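Local coordinates for cytoplasmic protein (Cryptococcus neoformans var. grubii serotype A, PDB 7LPO), which probably hydrolyses the beta-glucosidic bond of steryl glucosides, as a sterylglucosidase of glycoside hydrolase family 5, at residues 136-145 with 260-271. Sequence-based numbering, arbitrary orientation.
Sequences FRVFMDPHQD and DECVIGWDSINE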
loop_
_atom_site.group_PDB
_atom_site.type_symbol
_atom_site.label_atom_id
_atom_site.label_comp_id
_atom_site.label_asym_id
_atom_site.label_seq_id
_atom_site.Cartn_x
_atom_site.Cartn_y
_atom_site.Cartn_z
ATOM N N PHE A 136 -5.602 -19.122 2.342
ATOM C CA PHE A 136 -5.498 -17.681 2.492
ATOM C C PHE A 136 -6.816 -16.992 2.166
ATOM O O PHE A 136 -7.543 -17.408 1.260
ATOM C CB PHE A 136 -4.404 -17.119 1.580
ATOM C CG PHE A 136 -3.029 -17.394 2.064
ATOM C CD1 PHE A 136 -2.507 -16.677 3.121
ATOM C CD2 PHE A 136 -2.259 -18.385 1.476
ATOM C CE1 PHE A 136 -1.245 -16.943 3.593
ATOM C CE2 PHE A 136 -0.997 -18.650 1.934
ATOM C CZ PHE A 136 -0.485 -17.927 3.001
ATOM N N ARG A 137 -7.118 -15.934 2.915
ATOM C CA ARG A 137 -8.058 -14.918 2.468
ATOM C C ARG A 137 -7.274 -13.869 1.690
ATOM O O ARG A 137 -6.110 -13.594 1.991
ATOM C CB ARG A 137 -8.793 -14.267 3.641
ATOM C CG ARG A 137 -9.475 -15.240 4.592
ATOM C CD ARG A 137 -10.588 -16.069 3.918
ATOM N NE ARG A 137 -11.387 -16.721 4.954
ATOM C CZ ARG A 137 -12.699 -16.929 4.893
ATOM N NH1 ARG A 137 -13.395 -16.554 3.825
ATOM N NH2 ARG A 137 -13.319 -17.509 5.913
ATOM N N VAL A 138 -7.912 -13.292 0.676
ATOM C CA VAL A 138 -7.253 -12.353 -0.224
ATOM C C VAL A 138 -8.173 -11.161 -0.465
ATOM O O VAL A 138 -9.386 -11.331 -0.638
ATOM C CB VAL A 138 -6.901 -13.020 -1.573
ATOM C CG1 VAL A 138 -6.349 -11.986 -2.540
ATOM C CG2 VAL A 138 -5.921 -14.167 -1.403
ATOM N N PHE A 139 -7.603 -9.951 -0.493
ATOM C CA PHE A 139 -8.297 -8.819 -1.091
ATOM C C PHE A 139 -7.387 -8.172 -2.130
ATOM O O PHE A 139 -6.156 -8.185 -2.017
ATOM C CB PHE A 139 -8.848 -7.816 -0.041
ATOM C CG PHE A 139 -7.824 -7.013 0.695
ATOM C CD1 PHE A 139 -7.152 -7.547 1.765
ATOM C CD2 PHE A 139 -7.612 -5.687 0.370
ATOM C CE1 PHE A 139 -6.233 -6.792 2.470
ATOM C CE2 PHE A 139 -6.698 -4.924 1.064
ATOM C CZ PHE A 139 -6.015 -5.472 2.124
ATOM N N MET A 140 -8.022 -7.687 -3.189
ATOM C CA MET A 140 -7.340 -7.271 -4.405
ATOM C C MET A 140 -6.948 -5.802 -4.327
ATOM O O MET A 140 -7.754 -4.953 -3.940
ATOM C CB MET A 140 -8.246 -7.498 -5.614
ATOM C CG MET A 140 -8.864 -8.881 -5.720
ATOM S SD MET A 140 -7.631 -10.203 -5.791
ATOM C CE MET A 140 -6.901 -10.079 -7.338
ATOM N N ASP A 141 -5.721 -5.503 -4.730
ATOM C CA ASP A 141 -5.178 -4.149 -4.669
ATOM C C ASP A 141 -4.856 -3.675 -6.074
ATOM O O ASP A 141 -3.836 -4.095 -6.651
ATOM C CB ASP A 141 -3.930 -4.121 -3.789
ATOM C CG ASP A 141 -2.999 -2.955 -4.105
ATOM O OD1 ASP A 141 -3.475 -1.878 -4.547
ATOM O OD2 ASP A 141 -1.776 -3.126 -3.905
ATOM N N PRO A 142 -5.700 -2.827 -6.682
ATOM C CA PRO A 142 -5.293 -2.132 -7.913
ATOM C C PRO A 142 -4.217 -1.106 -7.598
ATOM O O PRO A 142 -4.497 -0.044 -7.027
ATOM C CB PRO A 142 -6.586 -1.464 -8.397
ATOM C CG PRO A 142 -7.602 -1.719 -7.364
ATOM C CD PRO A 142 -6.952 -2.282 -6.151
ATOM N N HIS A 143 -2.977 -1.421 -7.936
ATOM C CA HIS A 143 -1.836 -0.751 -7.344
ATOM C C HIS A 143 -1.203 0.230 -8.317
ATOM O O HIS A 143 -1.104 -0.038 -9.519
ATOM C CB HIS A 143 -0.786 -1.766 -6.886
ATOM C CG HIS A 143 0.260 -1.174 -5.996
ATOM N ND1 HIS A 143 0.207 -1.266 -4.622
ATOM C CD2 HIS A 143 1.370 -0.451 -6.285
ATOM C CE1 HIS A 143 1.245 -0.638 -4.101
ATOM N NE2 HIS A 143 1.962 -0.128 -5.088
ATOM N N GLN A 144 -0.758 1.356 -7.768
ATOM C CA GLN A 144 -0.013 2.364 -8.501
ATOM C C GLN A 144 0.859 3.131 -7.513
ATOM O O GLN A 144 0.579 3.192 -6.311
ATOM C CB GLN A 144 -0.953 3.317 -9.267
ATOM C CG GLN A 144 -1.722 4.297 -8.392
ATOM C CD GLN A 144 -0.901 5.511 -7.981
ATOM O OE1 GLN A 144 -0.061 5.988 -8.731
ATOM N NE2 GLN A 144 -1.157 6.017 -6.790
ATOM N N ASP A 145 1.925 3.715 -8.045
ATOM C CA ASP A 145 2.774 4.646 -7.320
ATOM C C ASP A 145 3.134 5.750 -8.298
ATOM O O ASP A 145 3.614 5.463 -9.396
ATOM C CB ASP A 145 4.040 3.972 -6.781
ATOM C CG ASP A 145 3.740 2.864 -5.810
ATOM O OD1 ASP A 145 3.401 3.179 -4.642
ATOM O OD2 ASP A 145 3.844 1.681 -6.209
ATOM N N ASP A 260 -15.410 -14.728 -2.063
ATOM C CA ASP A 260 -15.899 -14.762 -0.687
ATOM C C ASP A 260 -15.205 -15.810 0.179
ATOM O O ASP A 260 -14.866 -15.528 1.333
ATOM C CB ASP A 260 -17.418 -14.972 -0.685
ATOM C CG ASP A 260 -18.145 -13.898 -1.479
ATOM O OD1 ASP A 260 -17.739 -12.718 -1.367
ATOM O OD2 ASP A 260 -19.101 -14.226 -2.226
ATOM N N GLU A 261 -14.981 -17.007 -0.362
ATOM C CA GLU A 261 -14.219 -18.009 0.370
ATOM C C GLU A 261 -12.737 -17.660 0.391
ATOM O O GLU A 261 -12.053 -17.877 1.398
ATOM C CB GLU A 261 -14.432 -19.388 -0.251
ATOM C CG GLU A 261 -13.615 -20.494 0.409
ATOM C CD GLU A 261 -14.003 -21.888 -0.070
ATOM O OE1 GLU A 261 -14.776 -22.003 -1.054
ATOM O OE2 GLU A 261 -13.530 -22.872 0.538
ATOM N N CYS A 262 -12.218 -17.131 -0.718
ATOM C CA CYS A 262 -10.823 -16.702 -0.783
ATOM C C CYS A 262 -10.737 -15.200 -1.010
ATOM O O CYS A 262 -10.267 -14.477 -0.125
ATOM C CB CYS A 262 -10.090 -17.476 -1.878
ATOM S SG CYS A 262 -8.401 -16.922 -2.152
ATOM N N VAL A 263 -11.191 -14.706 -2.162
ATOM C CA VAL A 263 -11.164 -13.282 -2.480
ATOM C C VAL A 263 -12.341 -12.646 -1.749
ATOM O O VAL A 263 -13.486 -12.773 -2.170
ATOM C CB VAL A 263 -11.233 -13.035 -3.987
ATOM C CG1 VAL A 263 -11.313 -11.541 -4.274
ATOM C CG2 VAL A 263 -10.039 -13.671 -4.676
ATOM N N ILE A 264 -12.067 -11.964 -0.643
ATOM C CA ILE A 264 -13.157 -11.449 0.173
ATOM C C ILE A 264 -13.580 -10.035 -0.198
ATOM O O ILE A 264 -14.670 -9.607 0.200
ATOM C CB ILE A 264 -12.778 -11.507 1.662
ATOM C CG1 ILE A 264 -11.605 -10.575 1.977
ATOM C CG2 ILE A 264 -12.429 -12.935 2.052
ATOM C CD1 ILE A 264 -11.208 -10.565 3.478
ATOM N N GLY A 265 -12.764 -9.300 -0.940
ATOM C CA GLY A 265 -13.120 -7.933 -1.271
ATOM C C GLY A 265 -12.055 -7.271 -2.116
ATOM O O GLY A 265 -11.053 -7.886 -2.503
ATOM N N TRP A 266 -12.281 -5.987 -2.381
ATOM C CA TRP A 266 -11.432 -5.208 -3.266
ATOM C C TRP A 266 -11.049 -3.905 -2.582
ATOM O O TRP A 266 -11.910 -3.218 -2.020
ATOM C CB TRP A 266 -12.138 -4.926 -4.603
ATOM C CG TRP A 266 -12.436 -6.174 -5.372
ATOM C CD1 TRP A 266 -13.386 -7.102 -5.077
ATOM C CD2 TRP A 266 -11.778 -6.635 -6.554
ATOM N NE1 TRP A 266 -13.362 -8.112 -5.997
ATOM C CE2 TRP A 266 -12.383 -7.852 -6.918
ATOM C CE3 TRP A 266 -10.743 -6.132 -7.342
ATOM C CZ2 TRP A 266 -11.978 -8.583 -8.023
ATOM C CZ3 TRP A 266 -10.336 -6.856 -8.437
ATOM C CH2 TRP A 266 -10.958 -8.067 -8.776
ATOM N N ASP A 267 -9.754 -3.591 -2.612
ATOM C CA ASP A 267 -9.251 -2.281 -2.233
ATOM C C ASP A 267 -9.565 -1.276 -3.336
ATOM O O ASP A 267 -9.759 -1.636 -4.502
ATOM C CB ASP A 267 -7.741 -2.337 -1.995
ATOM C CG ASP A 267 -7.279 -1.449 -0.831
ATOM O OD1 ASP A 267 -8.024 -0.537 -0.407
ATOM O OD2 ASP A 267 -6.149 -1.670 -0.343
ATOM N N SER A 268 -9.627 -0.002 -2.959
ATOM C CA SER A 268 -9.750 1.051 -3.956
ATOM C C SER A 268 -8.360 1.421 -4.481
ATOM O O SER A 268 -7.338 0.901 -4.028
ATOM C CB SER A 268 -10.496 2.253 -3.382
ATOM O OG SER A 268 -9.871 2.766 -2.234
ATOM N N ILE A 269 -8.322 2.308 -5.475
ATOM C CA ILE A 269 -7.068 2.639 -6.130
ATOM C C ILE A 269 -6.030 3.022 -5.095
ATOM O O ILE A 269 -6.279 3.849 -4.212
ATOM C CB ILE A 269 -7.286 3.767 -7.149
ATOM C CG1 ILE A 269 -5.973 4.086 -7.861
ATOM C CG2 ILE A 269 -7.843 5.002 -6.491
ATOM C CD1 ILE A 269 -6.172 4.908 -9.128
ATOM N N ASN A 270 -4.846 2.440 -5.223
ATOM C CA ASN A 270 -3.815 2.583 -4.203
ATOM C C ASN A 270 -3.261 4.005 -4.162
ATOM O O ASN A 270 -2.965 4.596 -5.204
ATOM C CB ASN A 270 -2.684 1.596 -4.474
ATOM C CG ASN A 270 -1.617 1.625 -3.394
ATOM O OD1 ASN A 270 -1.846 1.169 -2.279
ATOM N ND2 ASN A 270 -0.448 2.167 -3.721
ATOM N N GLU A 271 -3.134 4.550 -2.938
ATOM C CA GLU A 271 -2.482 5.826 -2.630
ATOM C C GLU A 271 -2.640 6.862 -3.733
ATOM O O GLU A 271 -1.650 7.346 -4.295
ATOM C CB GLU A 271 -1.000 5.577 -2.337
ATOM C CG GLU A 271 -0.811 4.671 -1.118
ATOM C CD GLU A 271 0.615 4.604 -0.608
ATOM O OE1 GLU A 271 1.519 5.186 -1.257
ATOM O OE2 GLU A 271 0.821 3.955 0.449
HETATM O O HOH W 1 -9.408 -19.386 1.319
HETATM O O HOH W 2 -5.213 -0.314 -3.203
HETATM O O HOH W 3 2.480 5.580 -3.783
#
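Met-140 sets its CB and CG over one face of the Trp-266 indole: CG sits 3.5 Å from the centroid of the six-membered ring, almost on the ring normal, a CH-pi contact. The bend at chi2 (-59°) sets SD farther out above the same face, as a more distant Met-aromatic partner. Val-263 CG1 touches Met-140 CG, and Val-138 continues this apolar surface to the sulfur of Cys-262; helix 400-419 packs on Trp-266 through Tyr-412 and Ile-416. On the other face of the strands Phe-139 turns a ring edge to Asp-267, with CE2 3.6 Å from OD2, a carboxylate oxygen that is also salt-bridged to Arg-100.

Strands 137-143 and 263-267 run parallel, at 19° to each other, as neighbours in the TIM barrel of this family, with 98-104 pairing on the far side of 137-143. Backbone bonds join them from Val-138 N to Cys-262 O at 2.8 Å through to Asp-267 N on Met-140 O, and Asn-270 N on Pro-142 O extends the pairing beyond the second strand.

At this C-terminal end the contact turns polar. The Asn-270 amide stacks on the His-143 ring, the planes 19° apart and ND2 3.3 Å from CE1, while ND2 donates in plane to Gln-144 O (3.0 Å) and OD1 accepts from Arg-100 NH2. Gln-144 NE2 returns a nearly straight bond to Asn-270 O at 2.8 Å, and its OE1 takes the Trp-147 N-H. His-143 ND1 donates to the syn lone pair of Asp-141 OD2, and NE2 makes a more bent bond to Asp-145 OD2; together they limit the ring's rotation. Outermost, a water bridges Asp-145 OD1 and Glu-271 OE1, and Glu-271 OE2 hydrogen-bonds a bound Tris molecule.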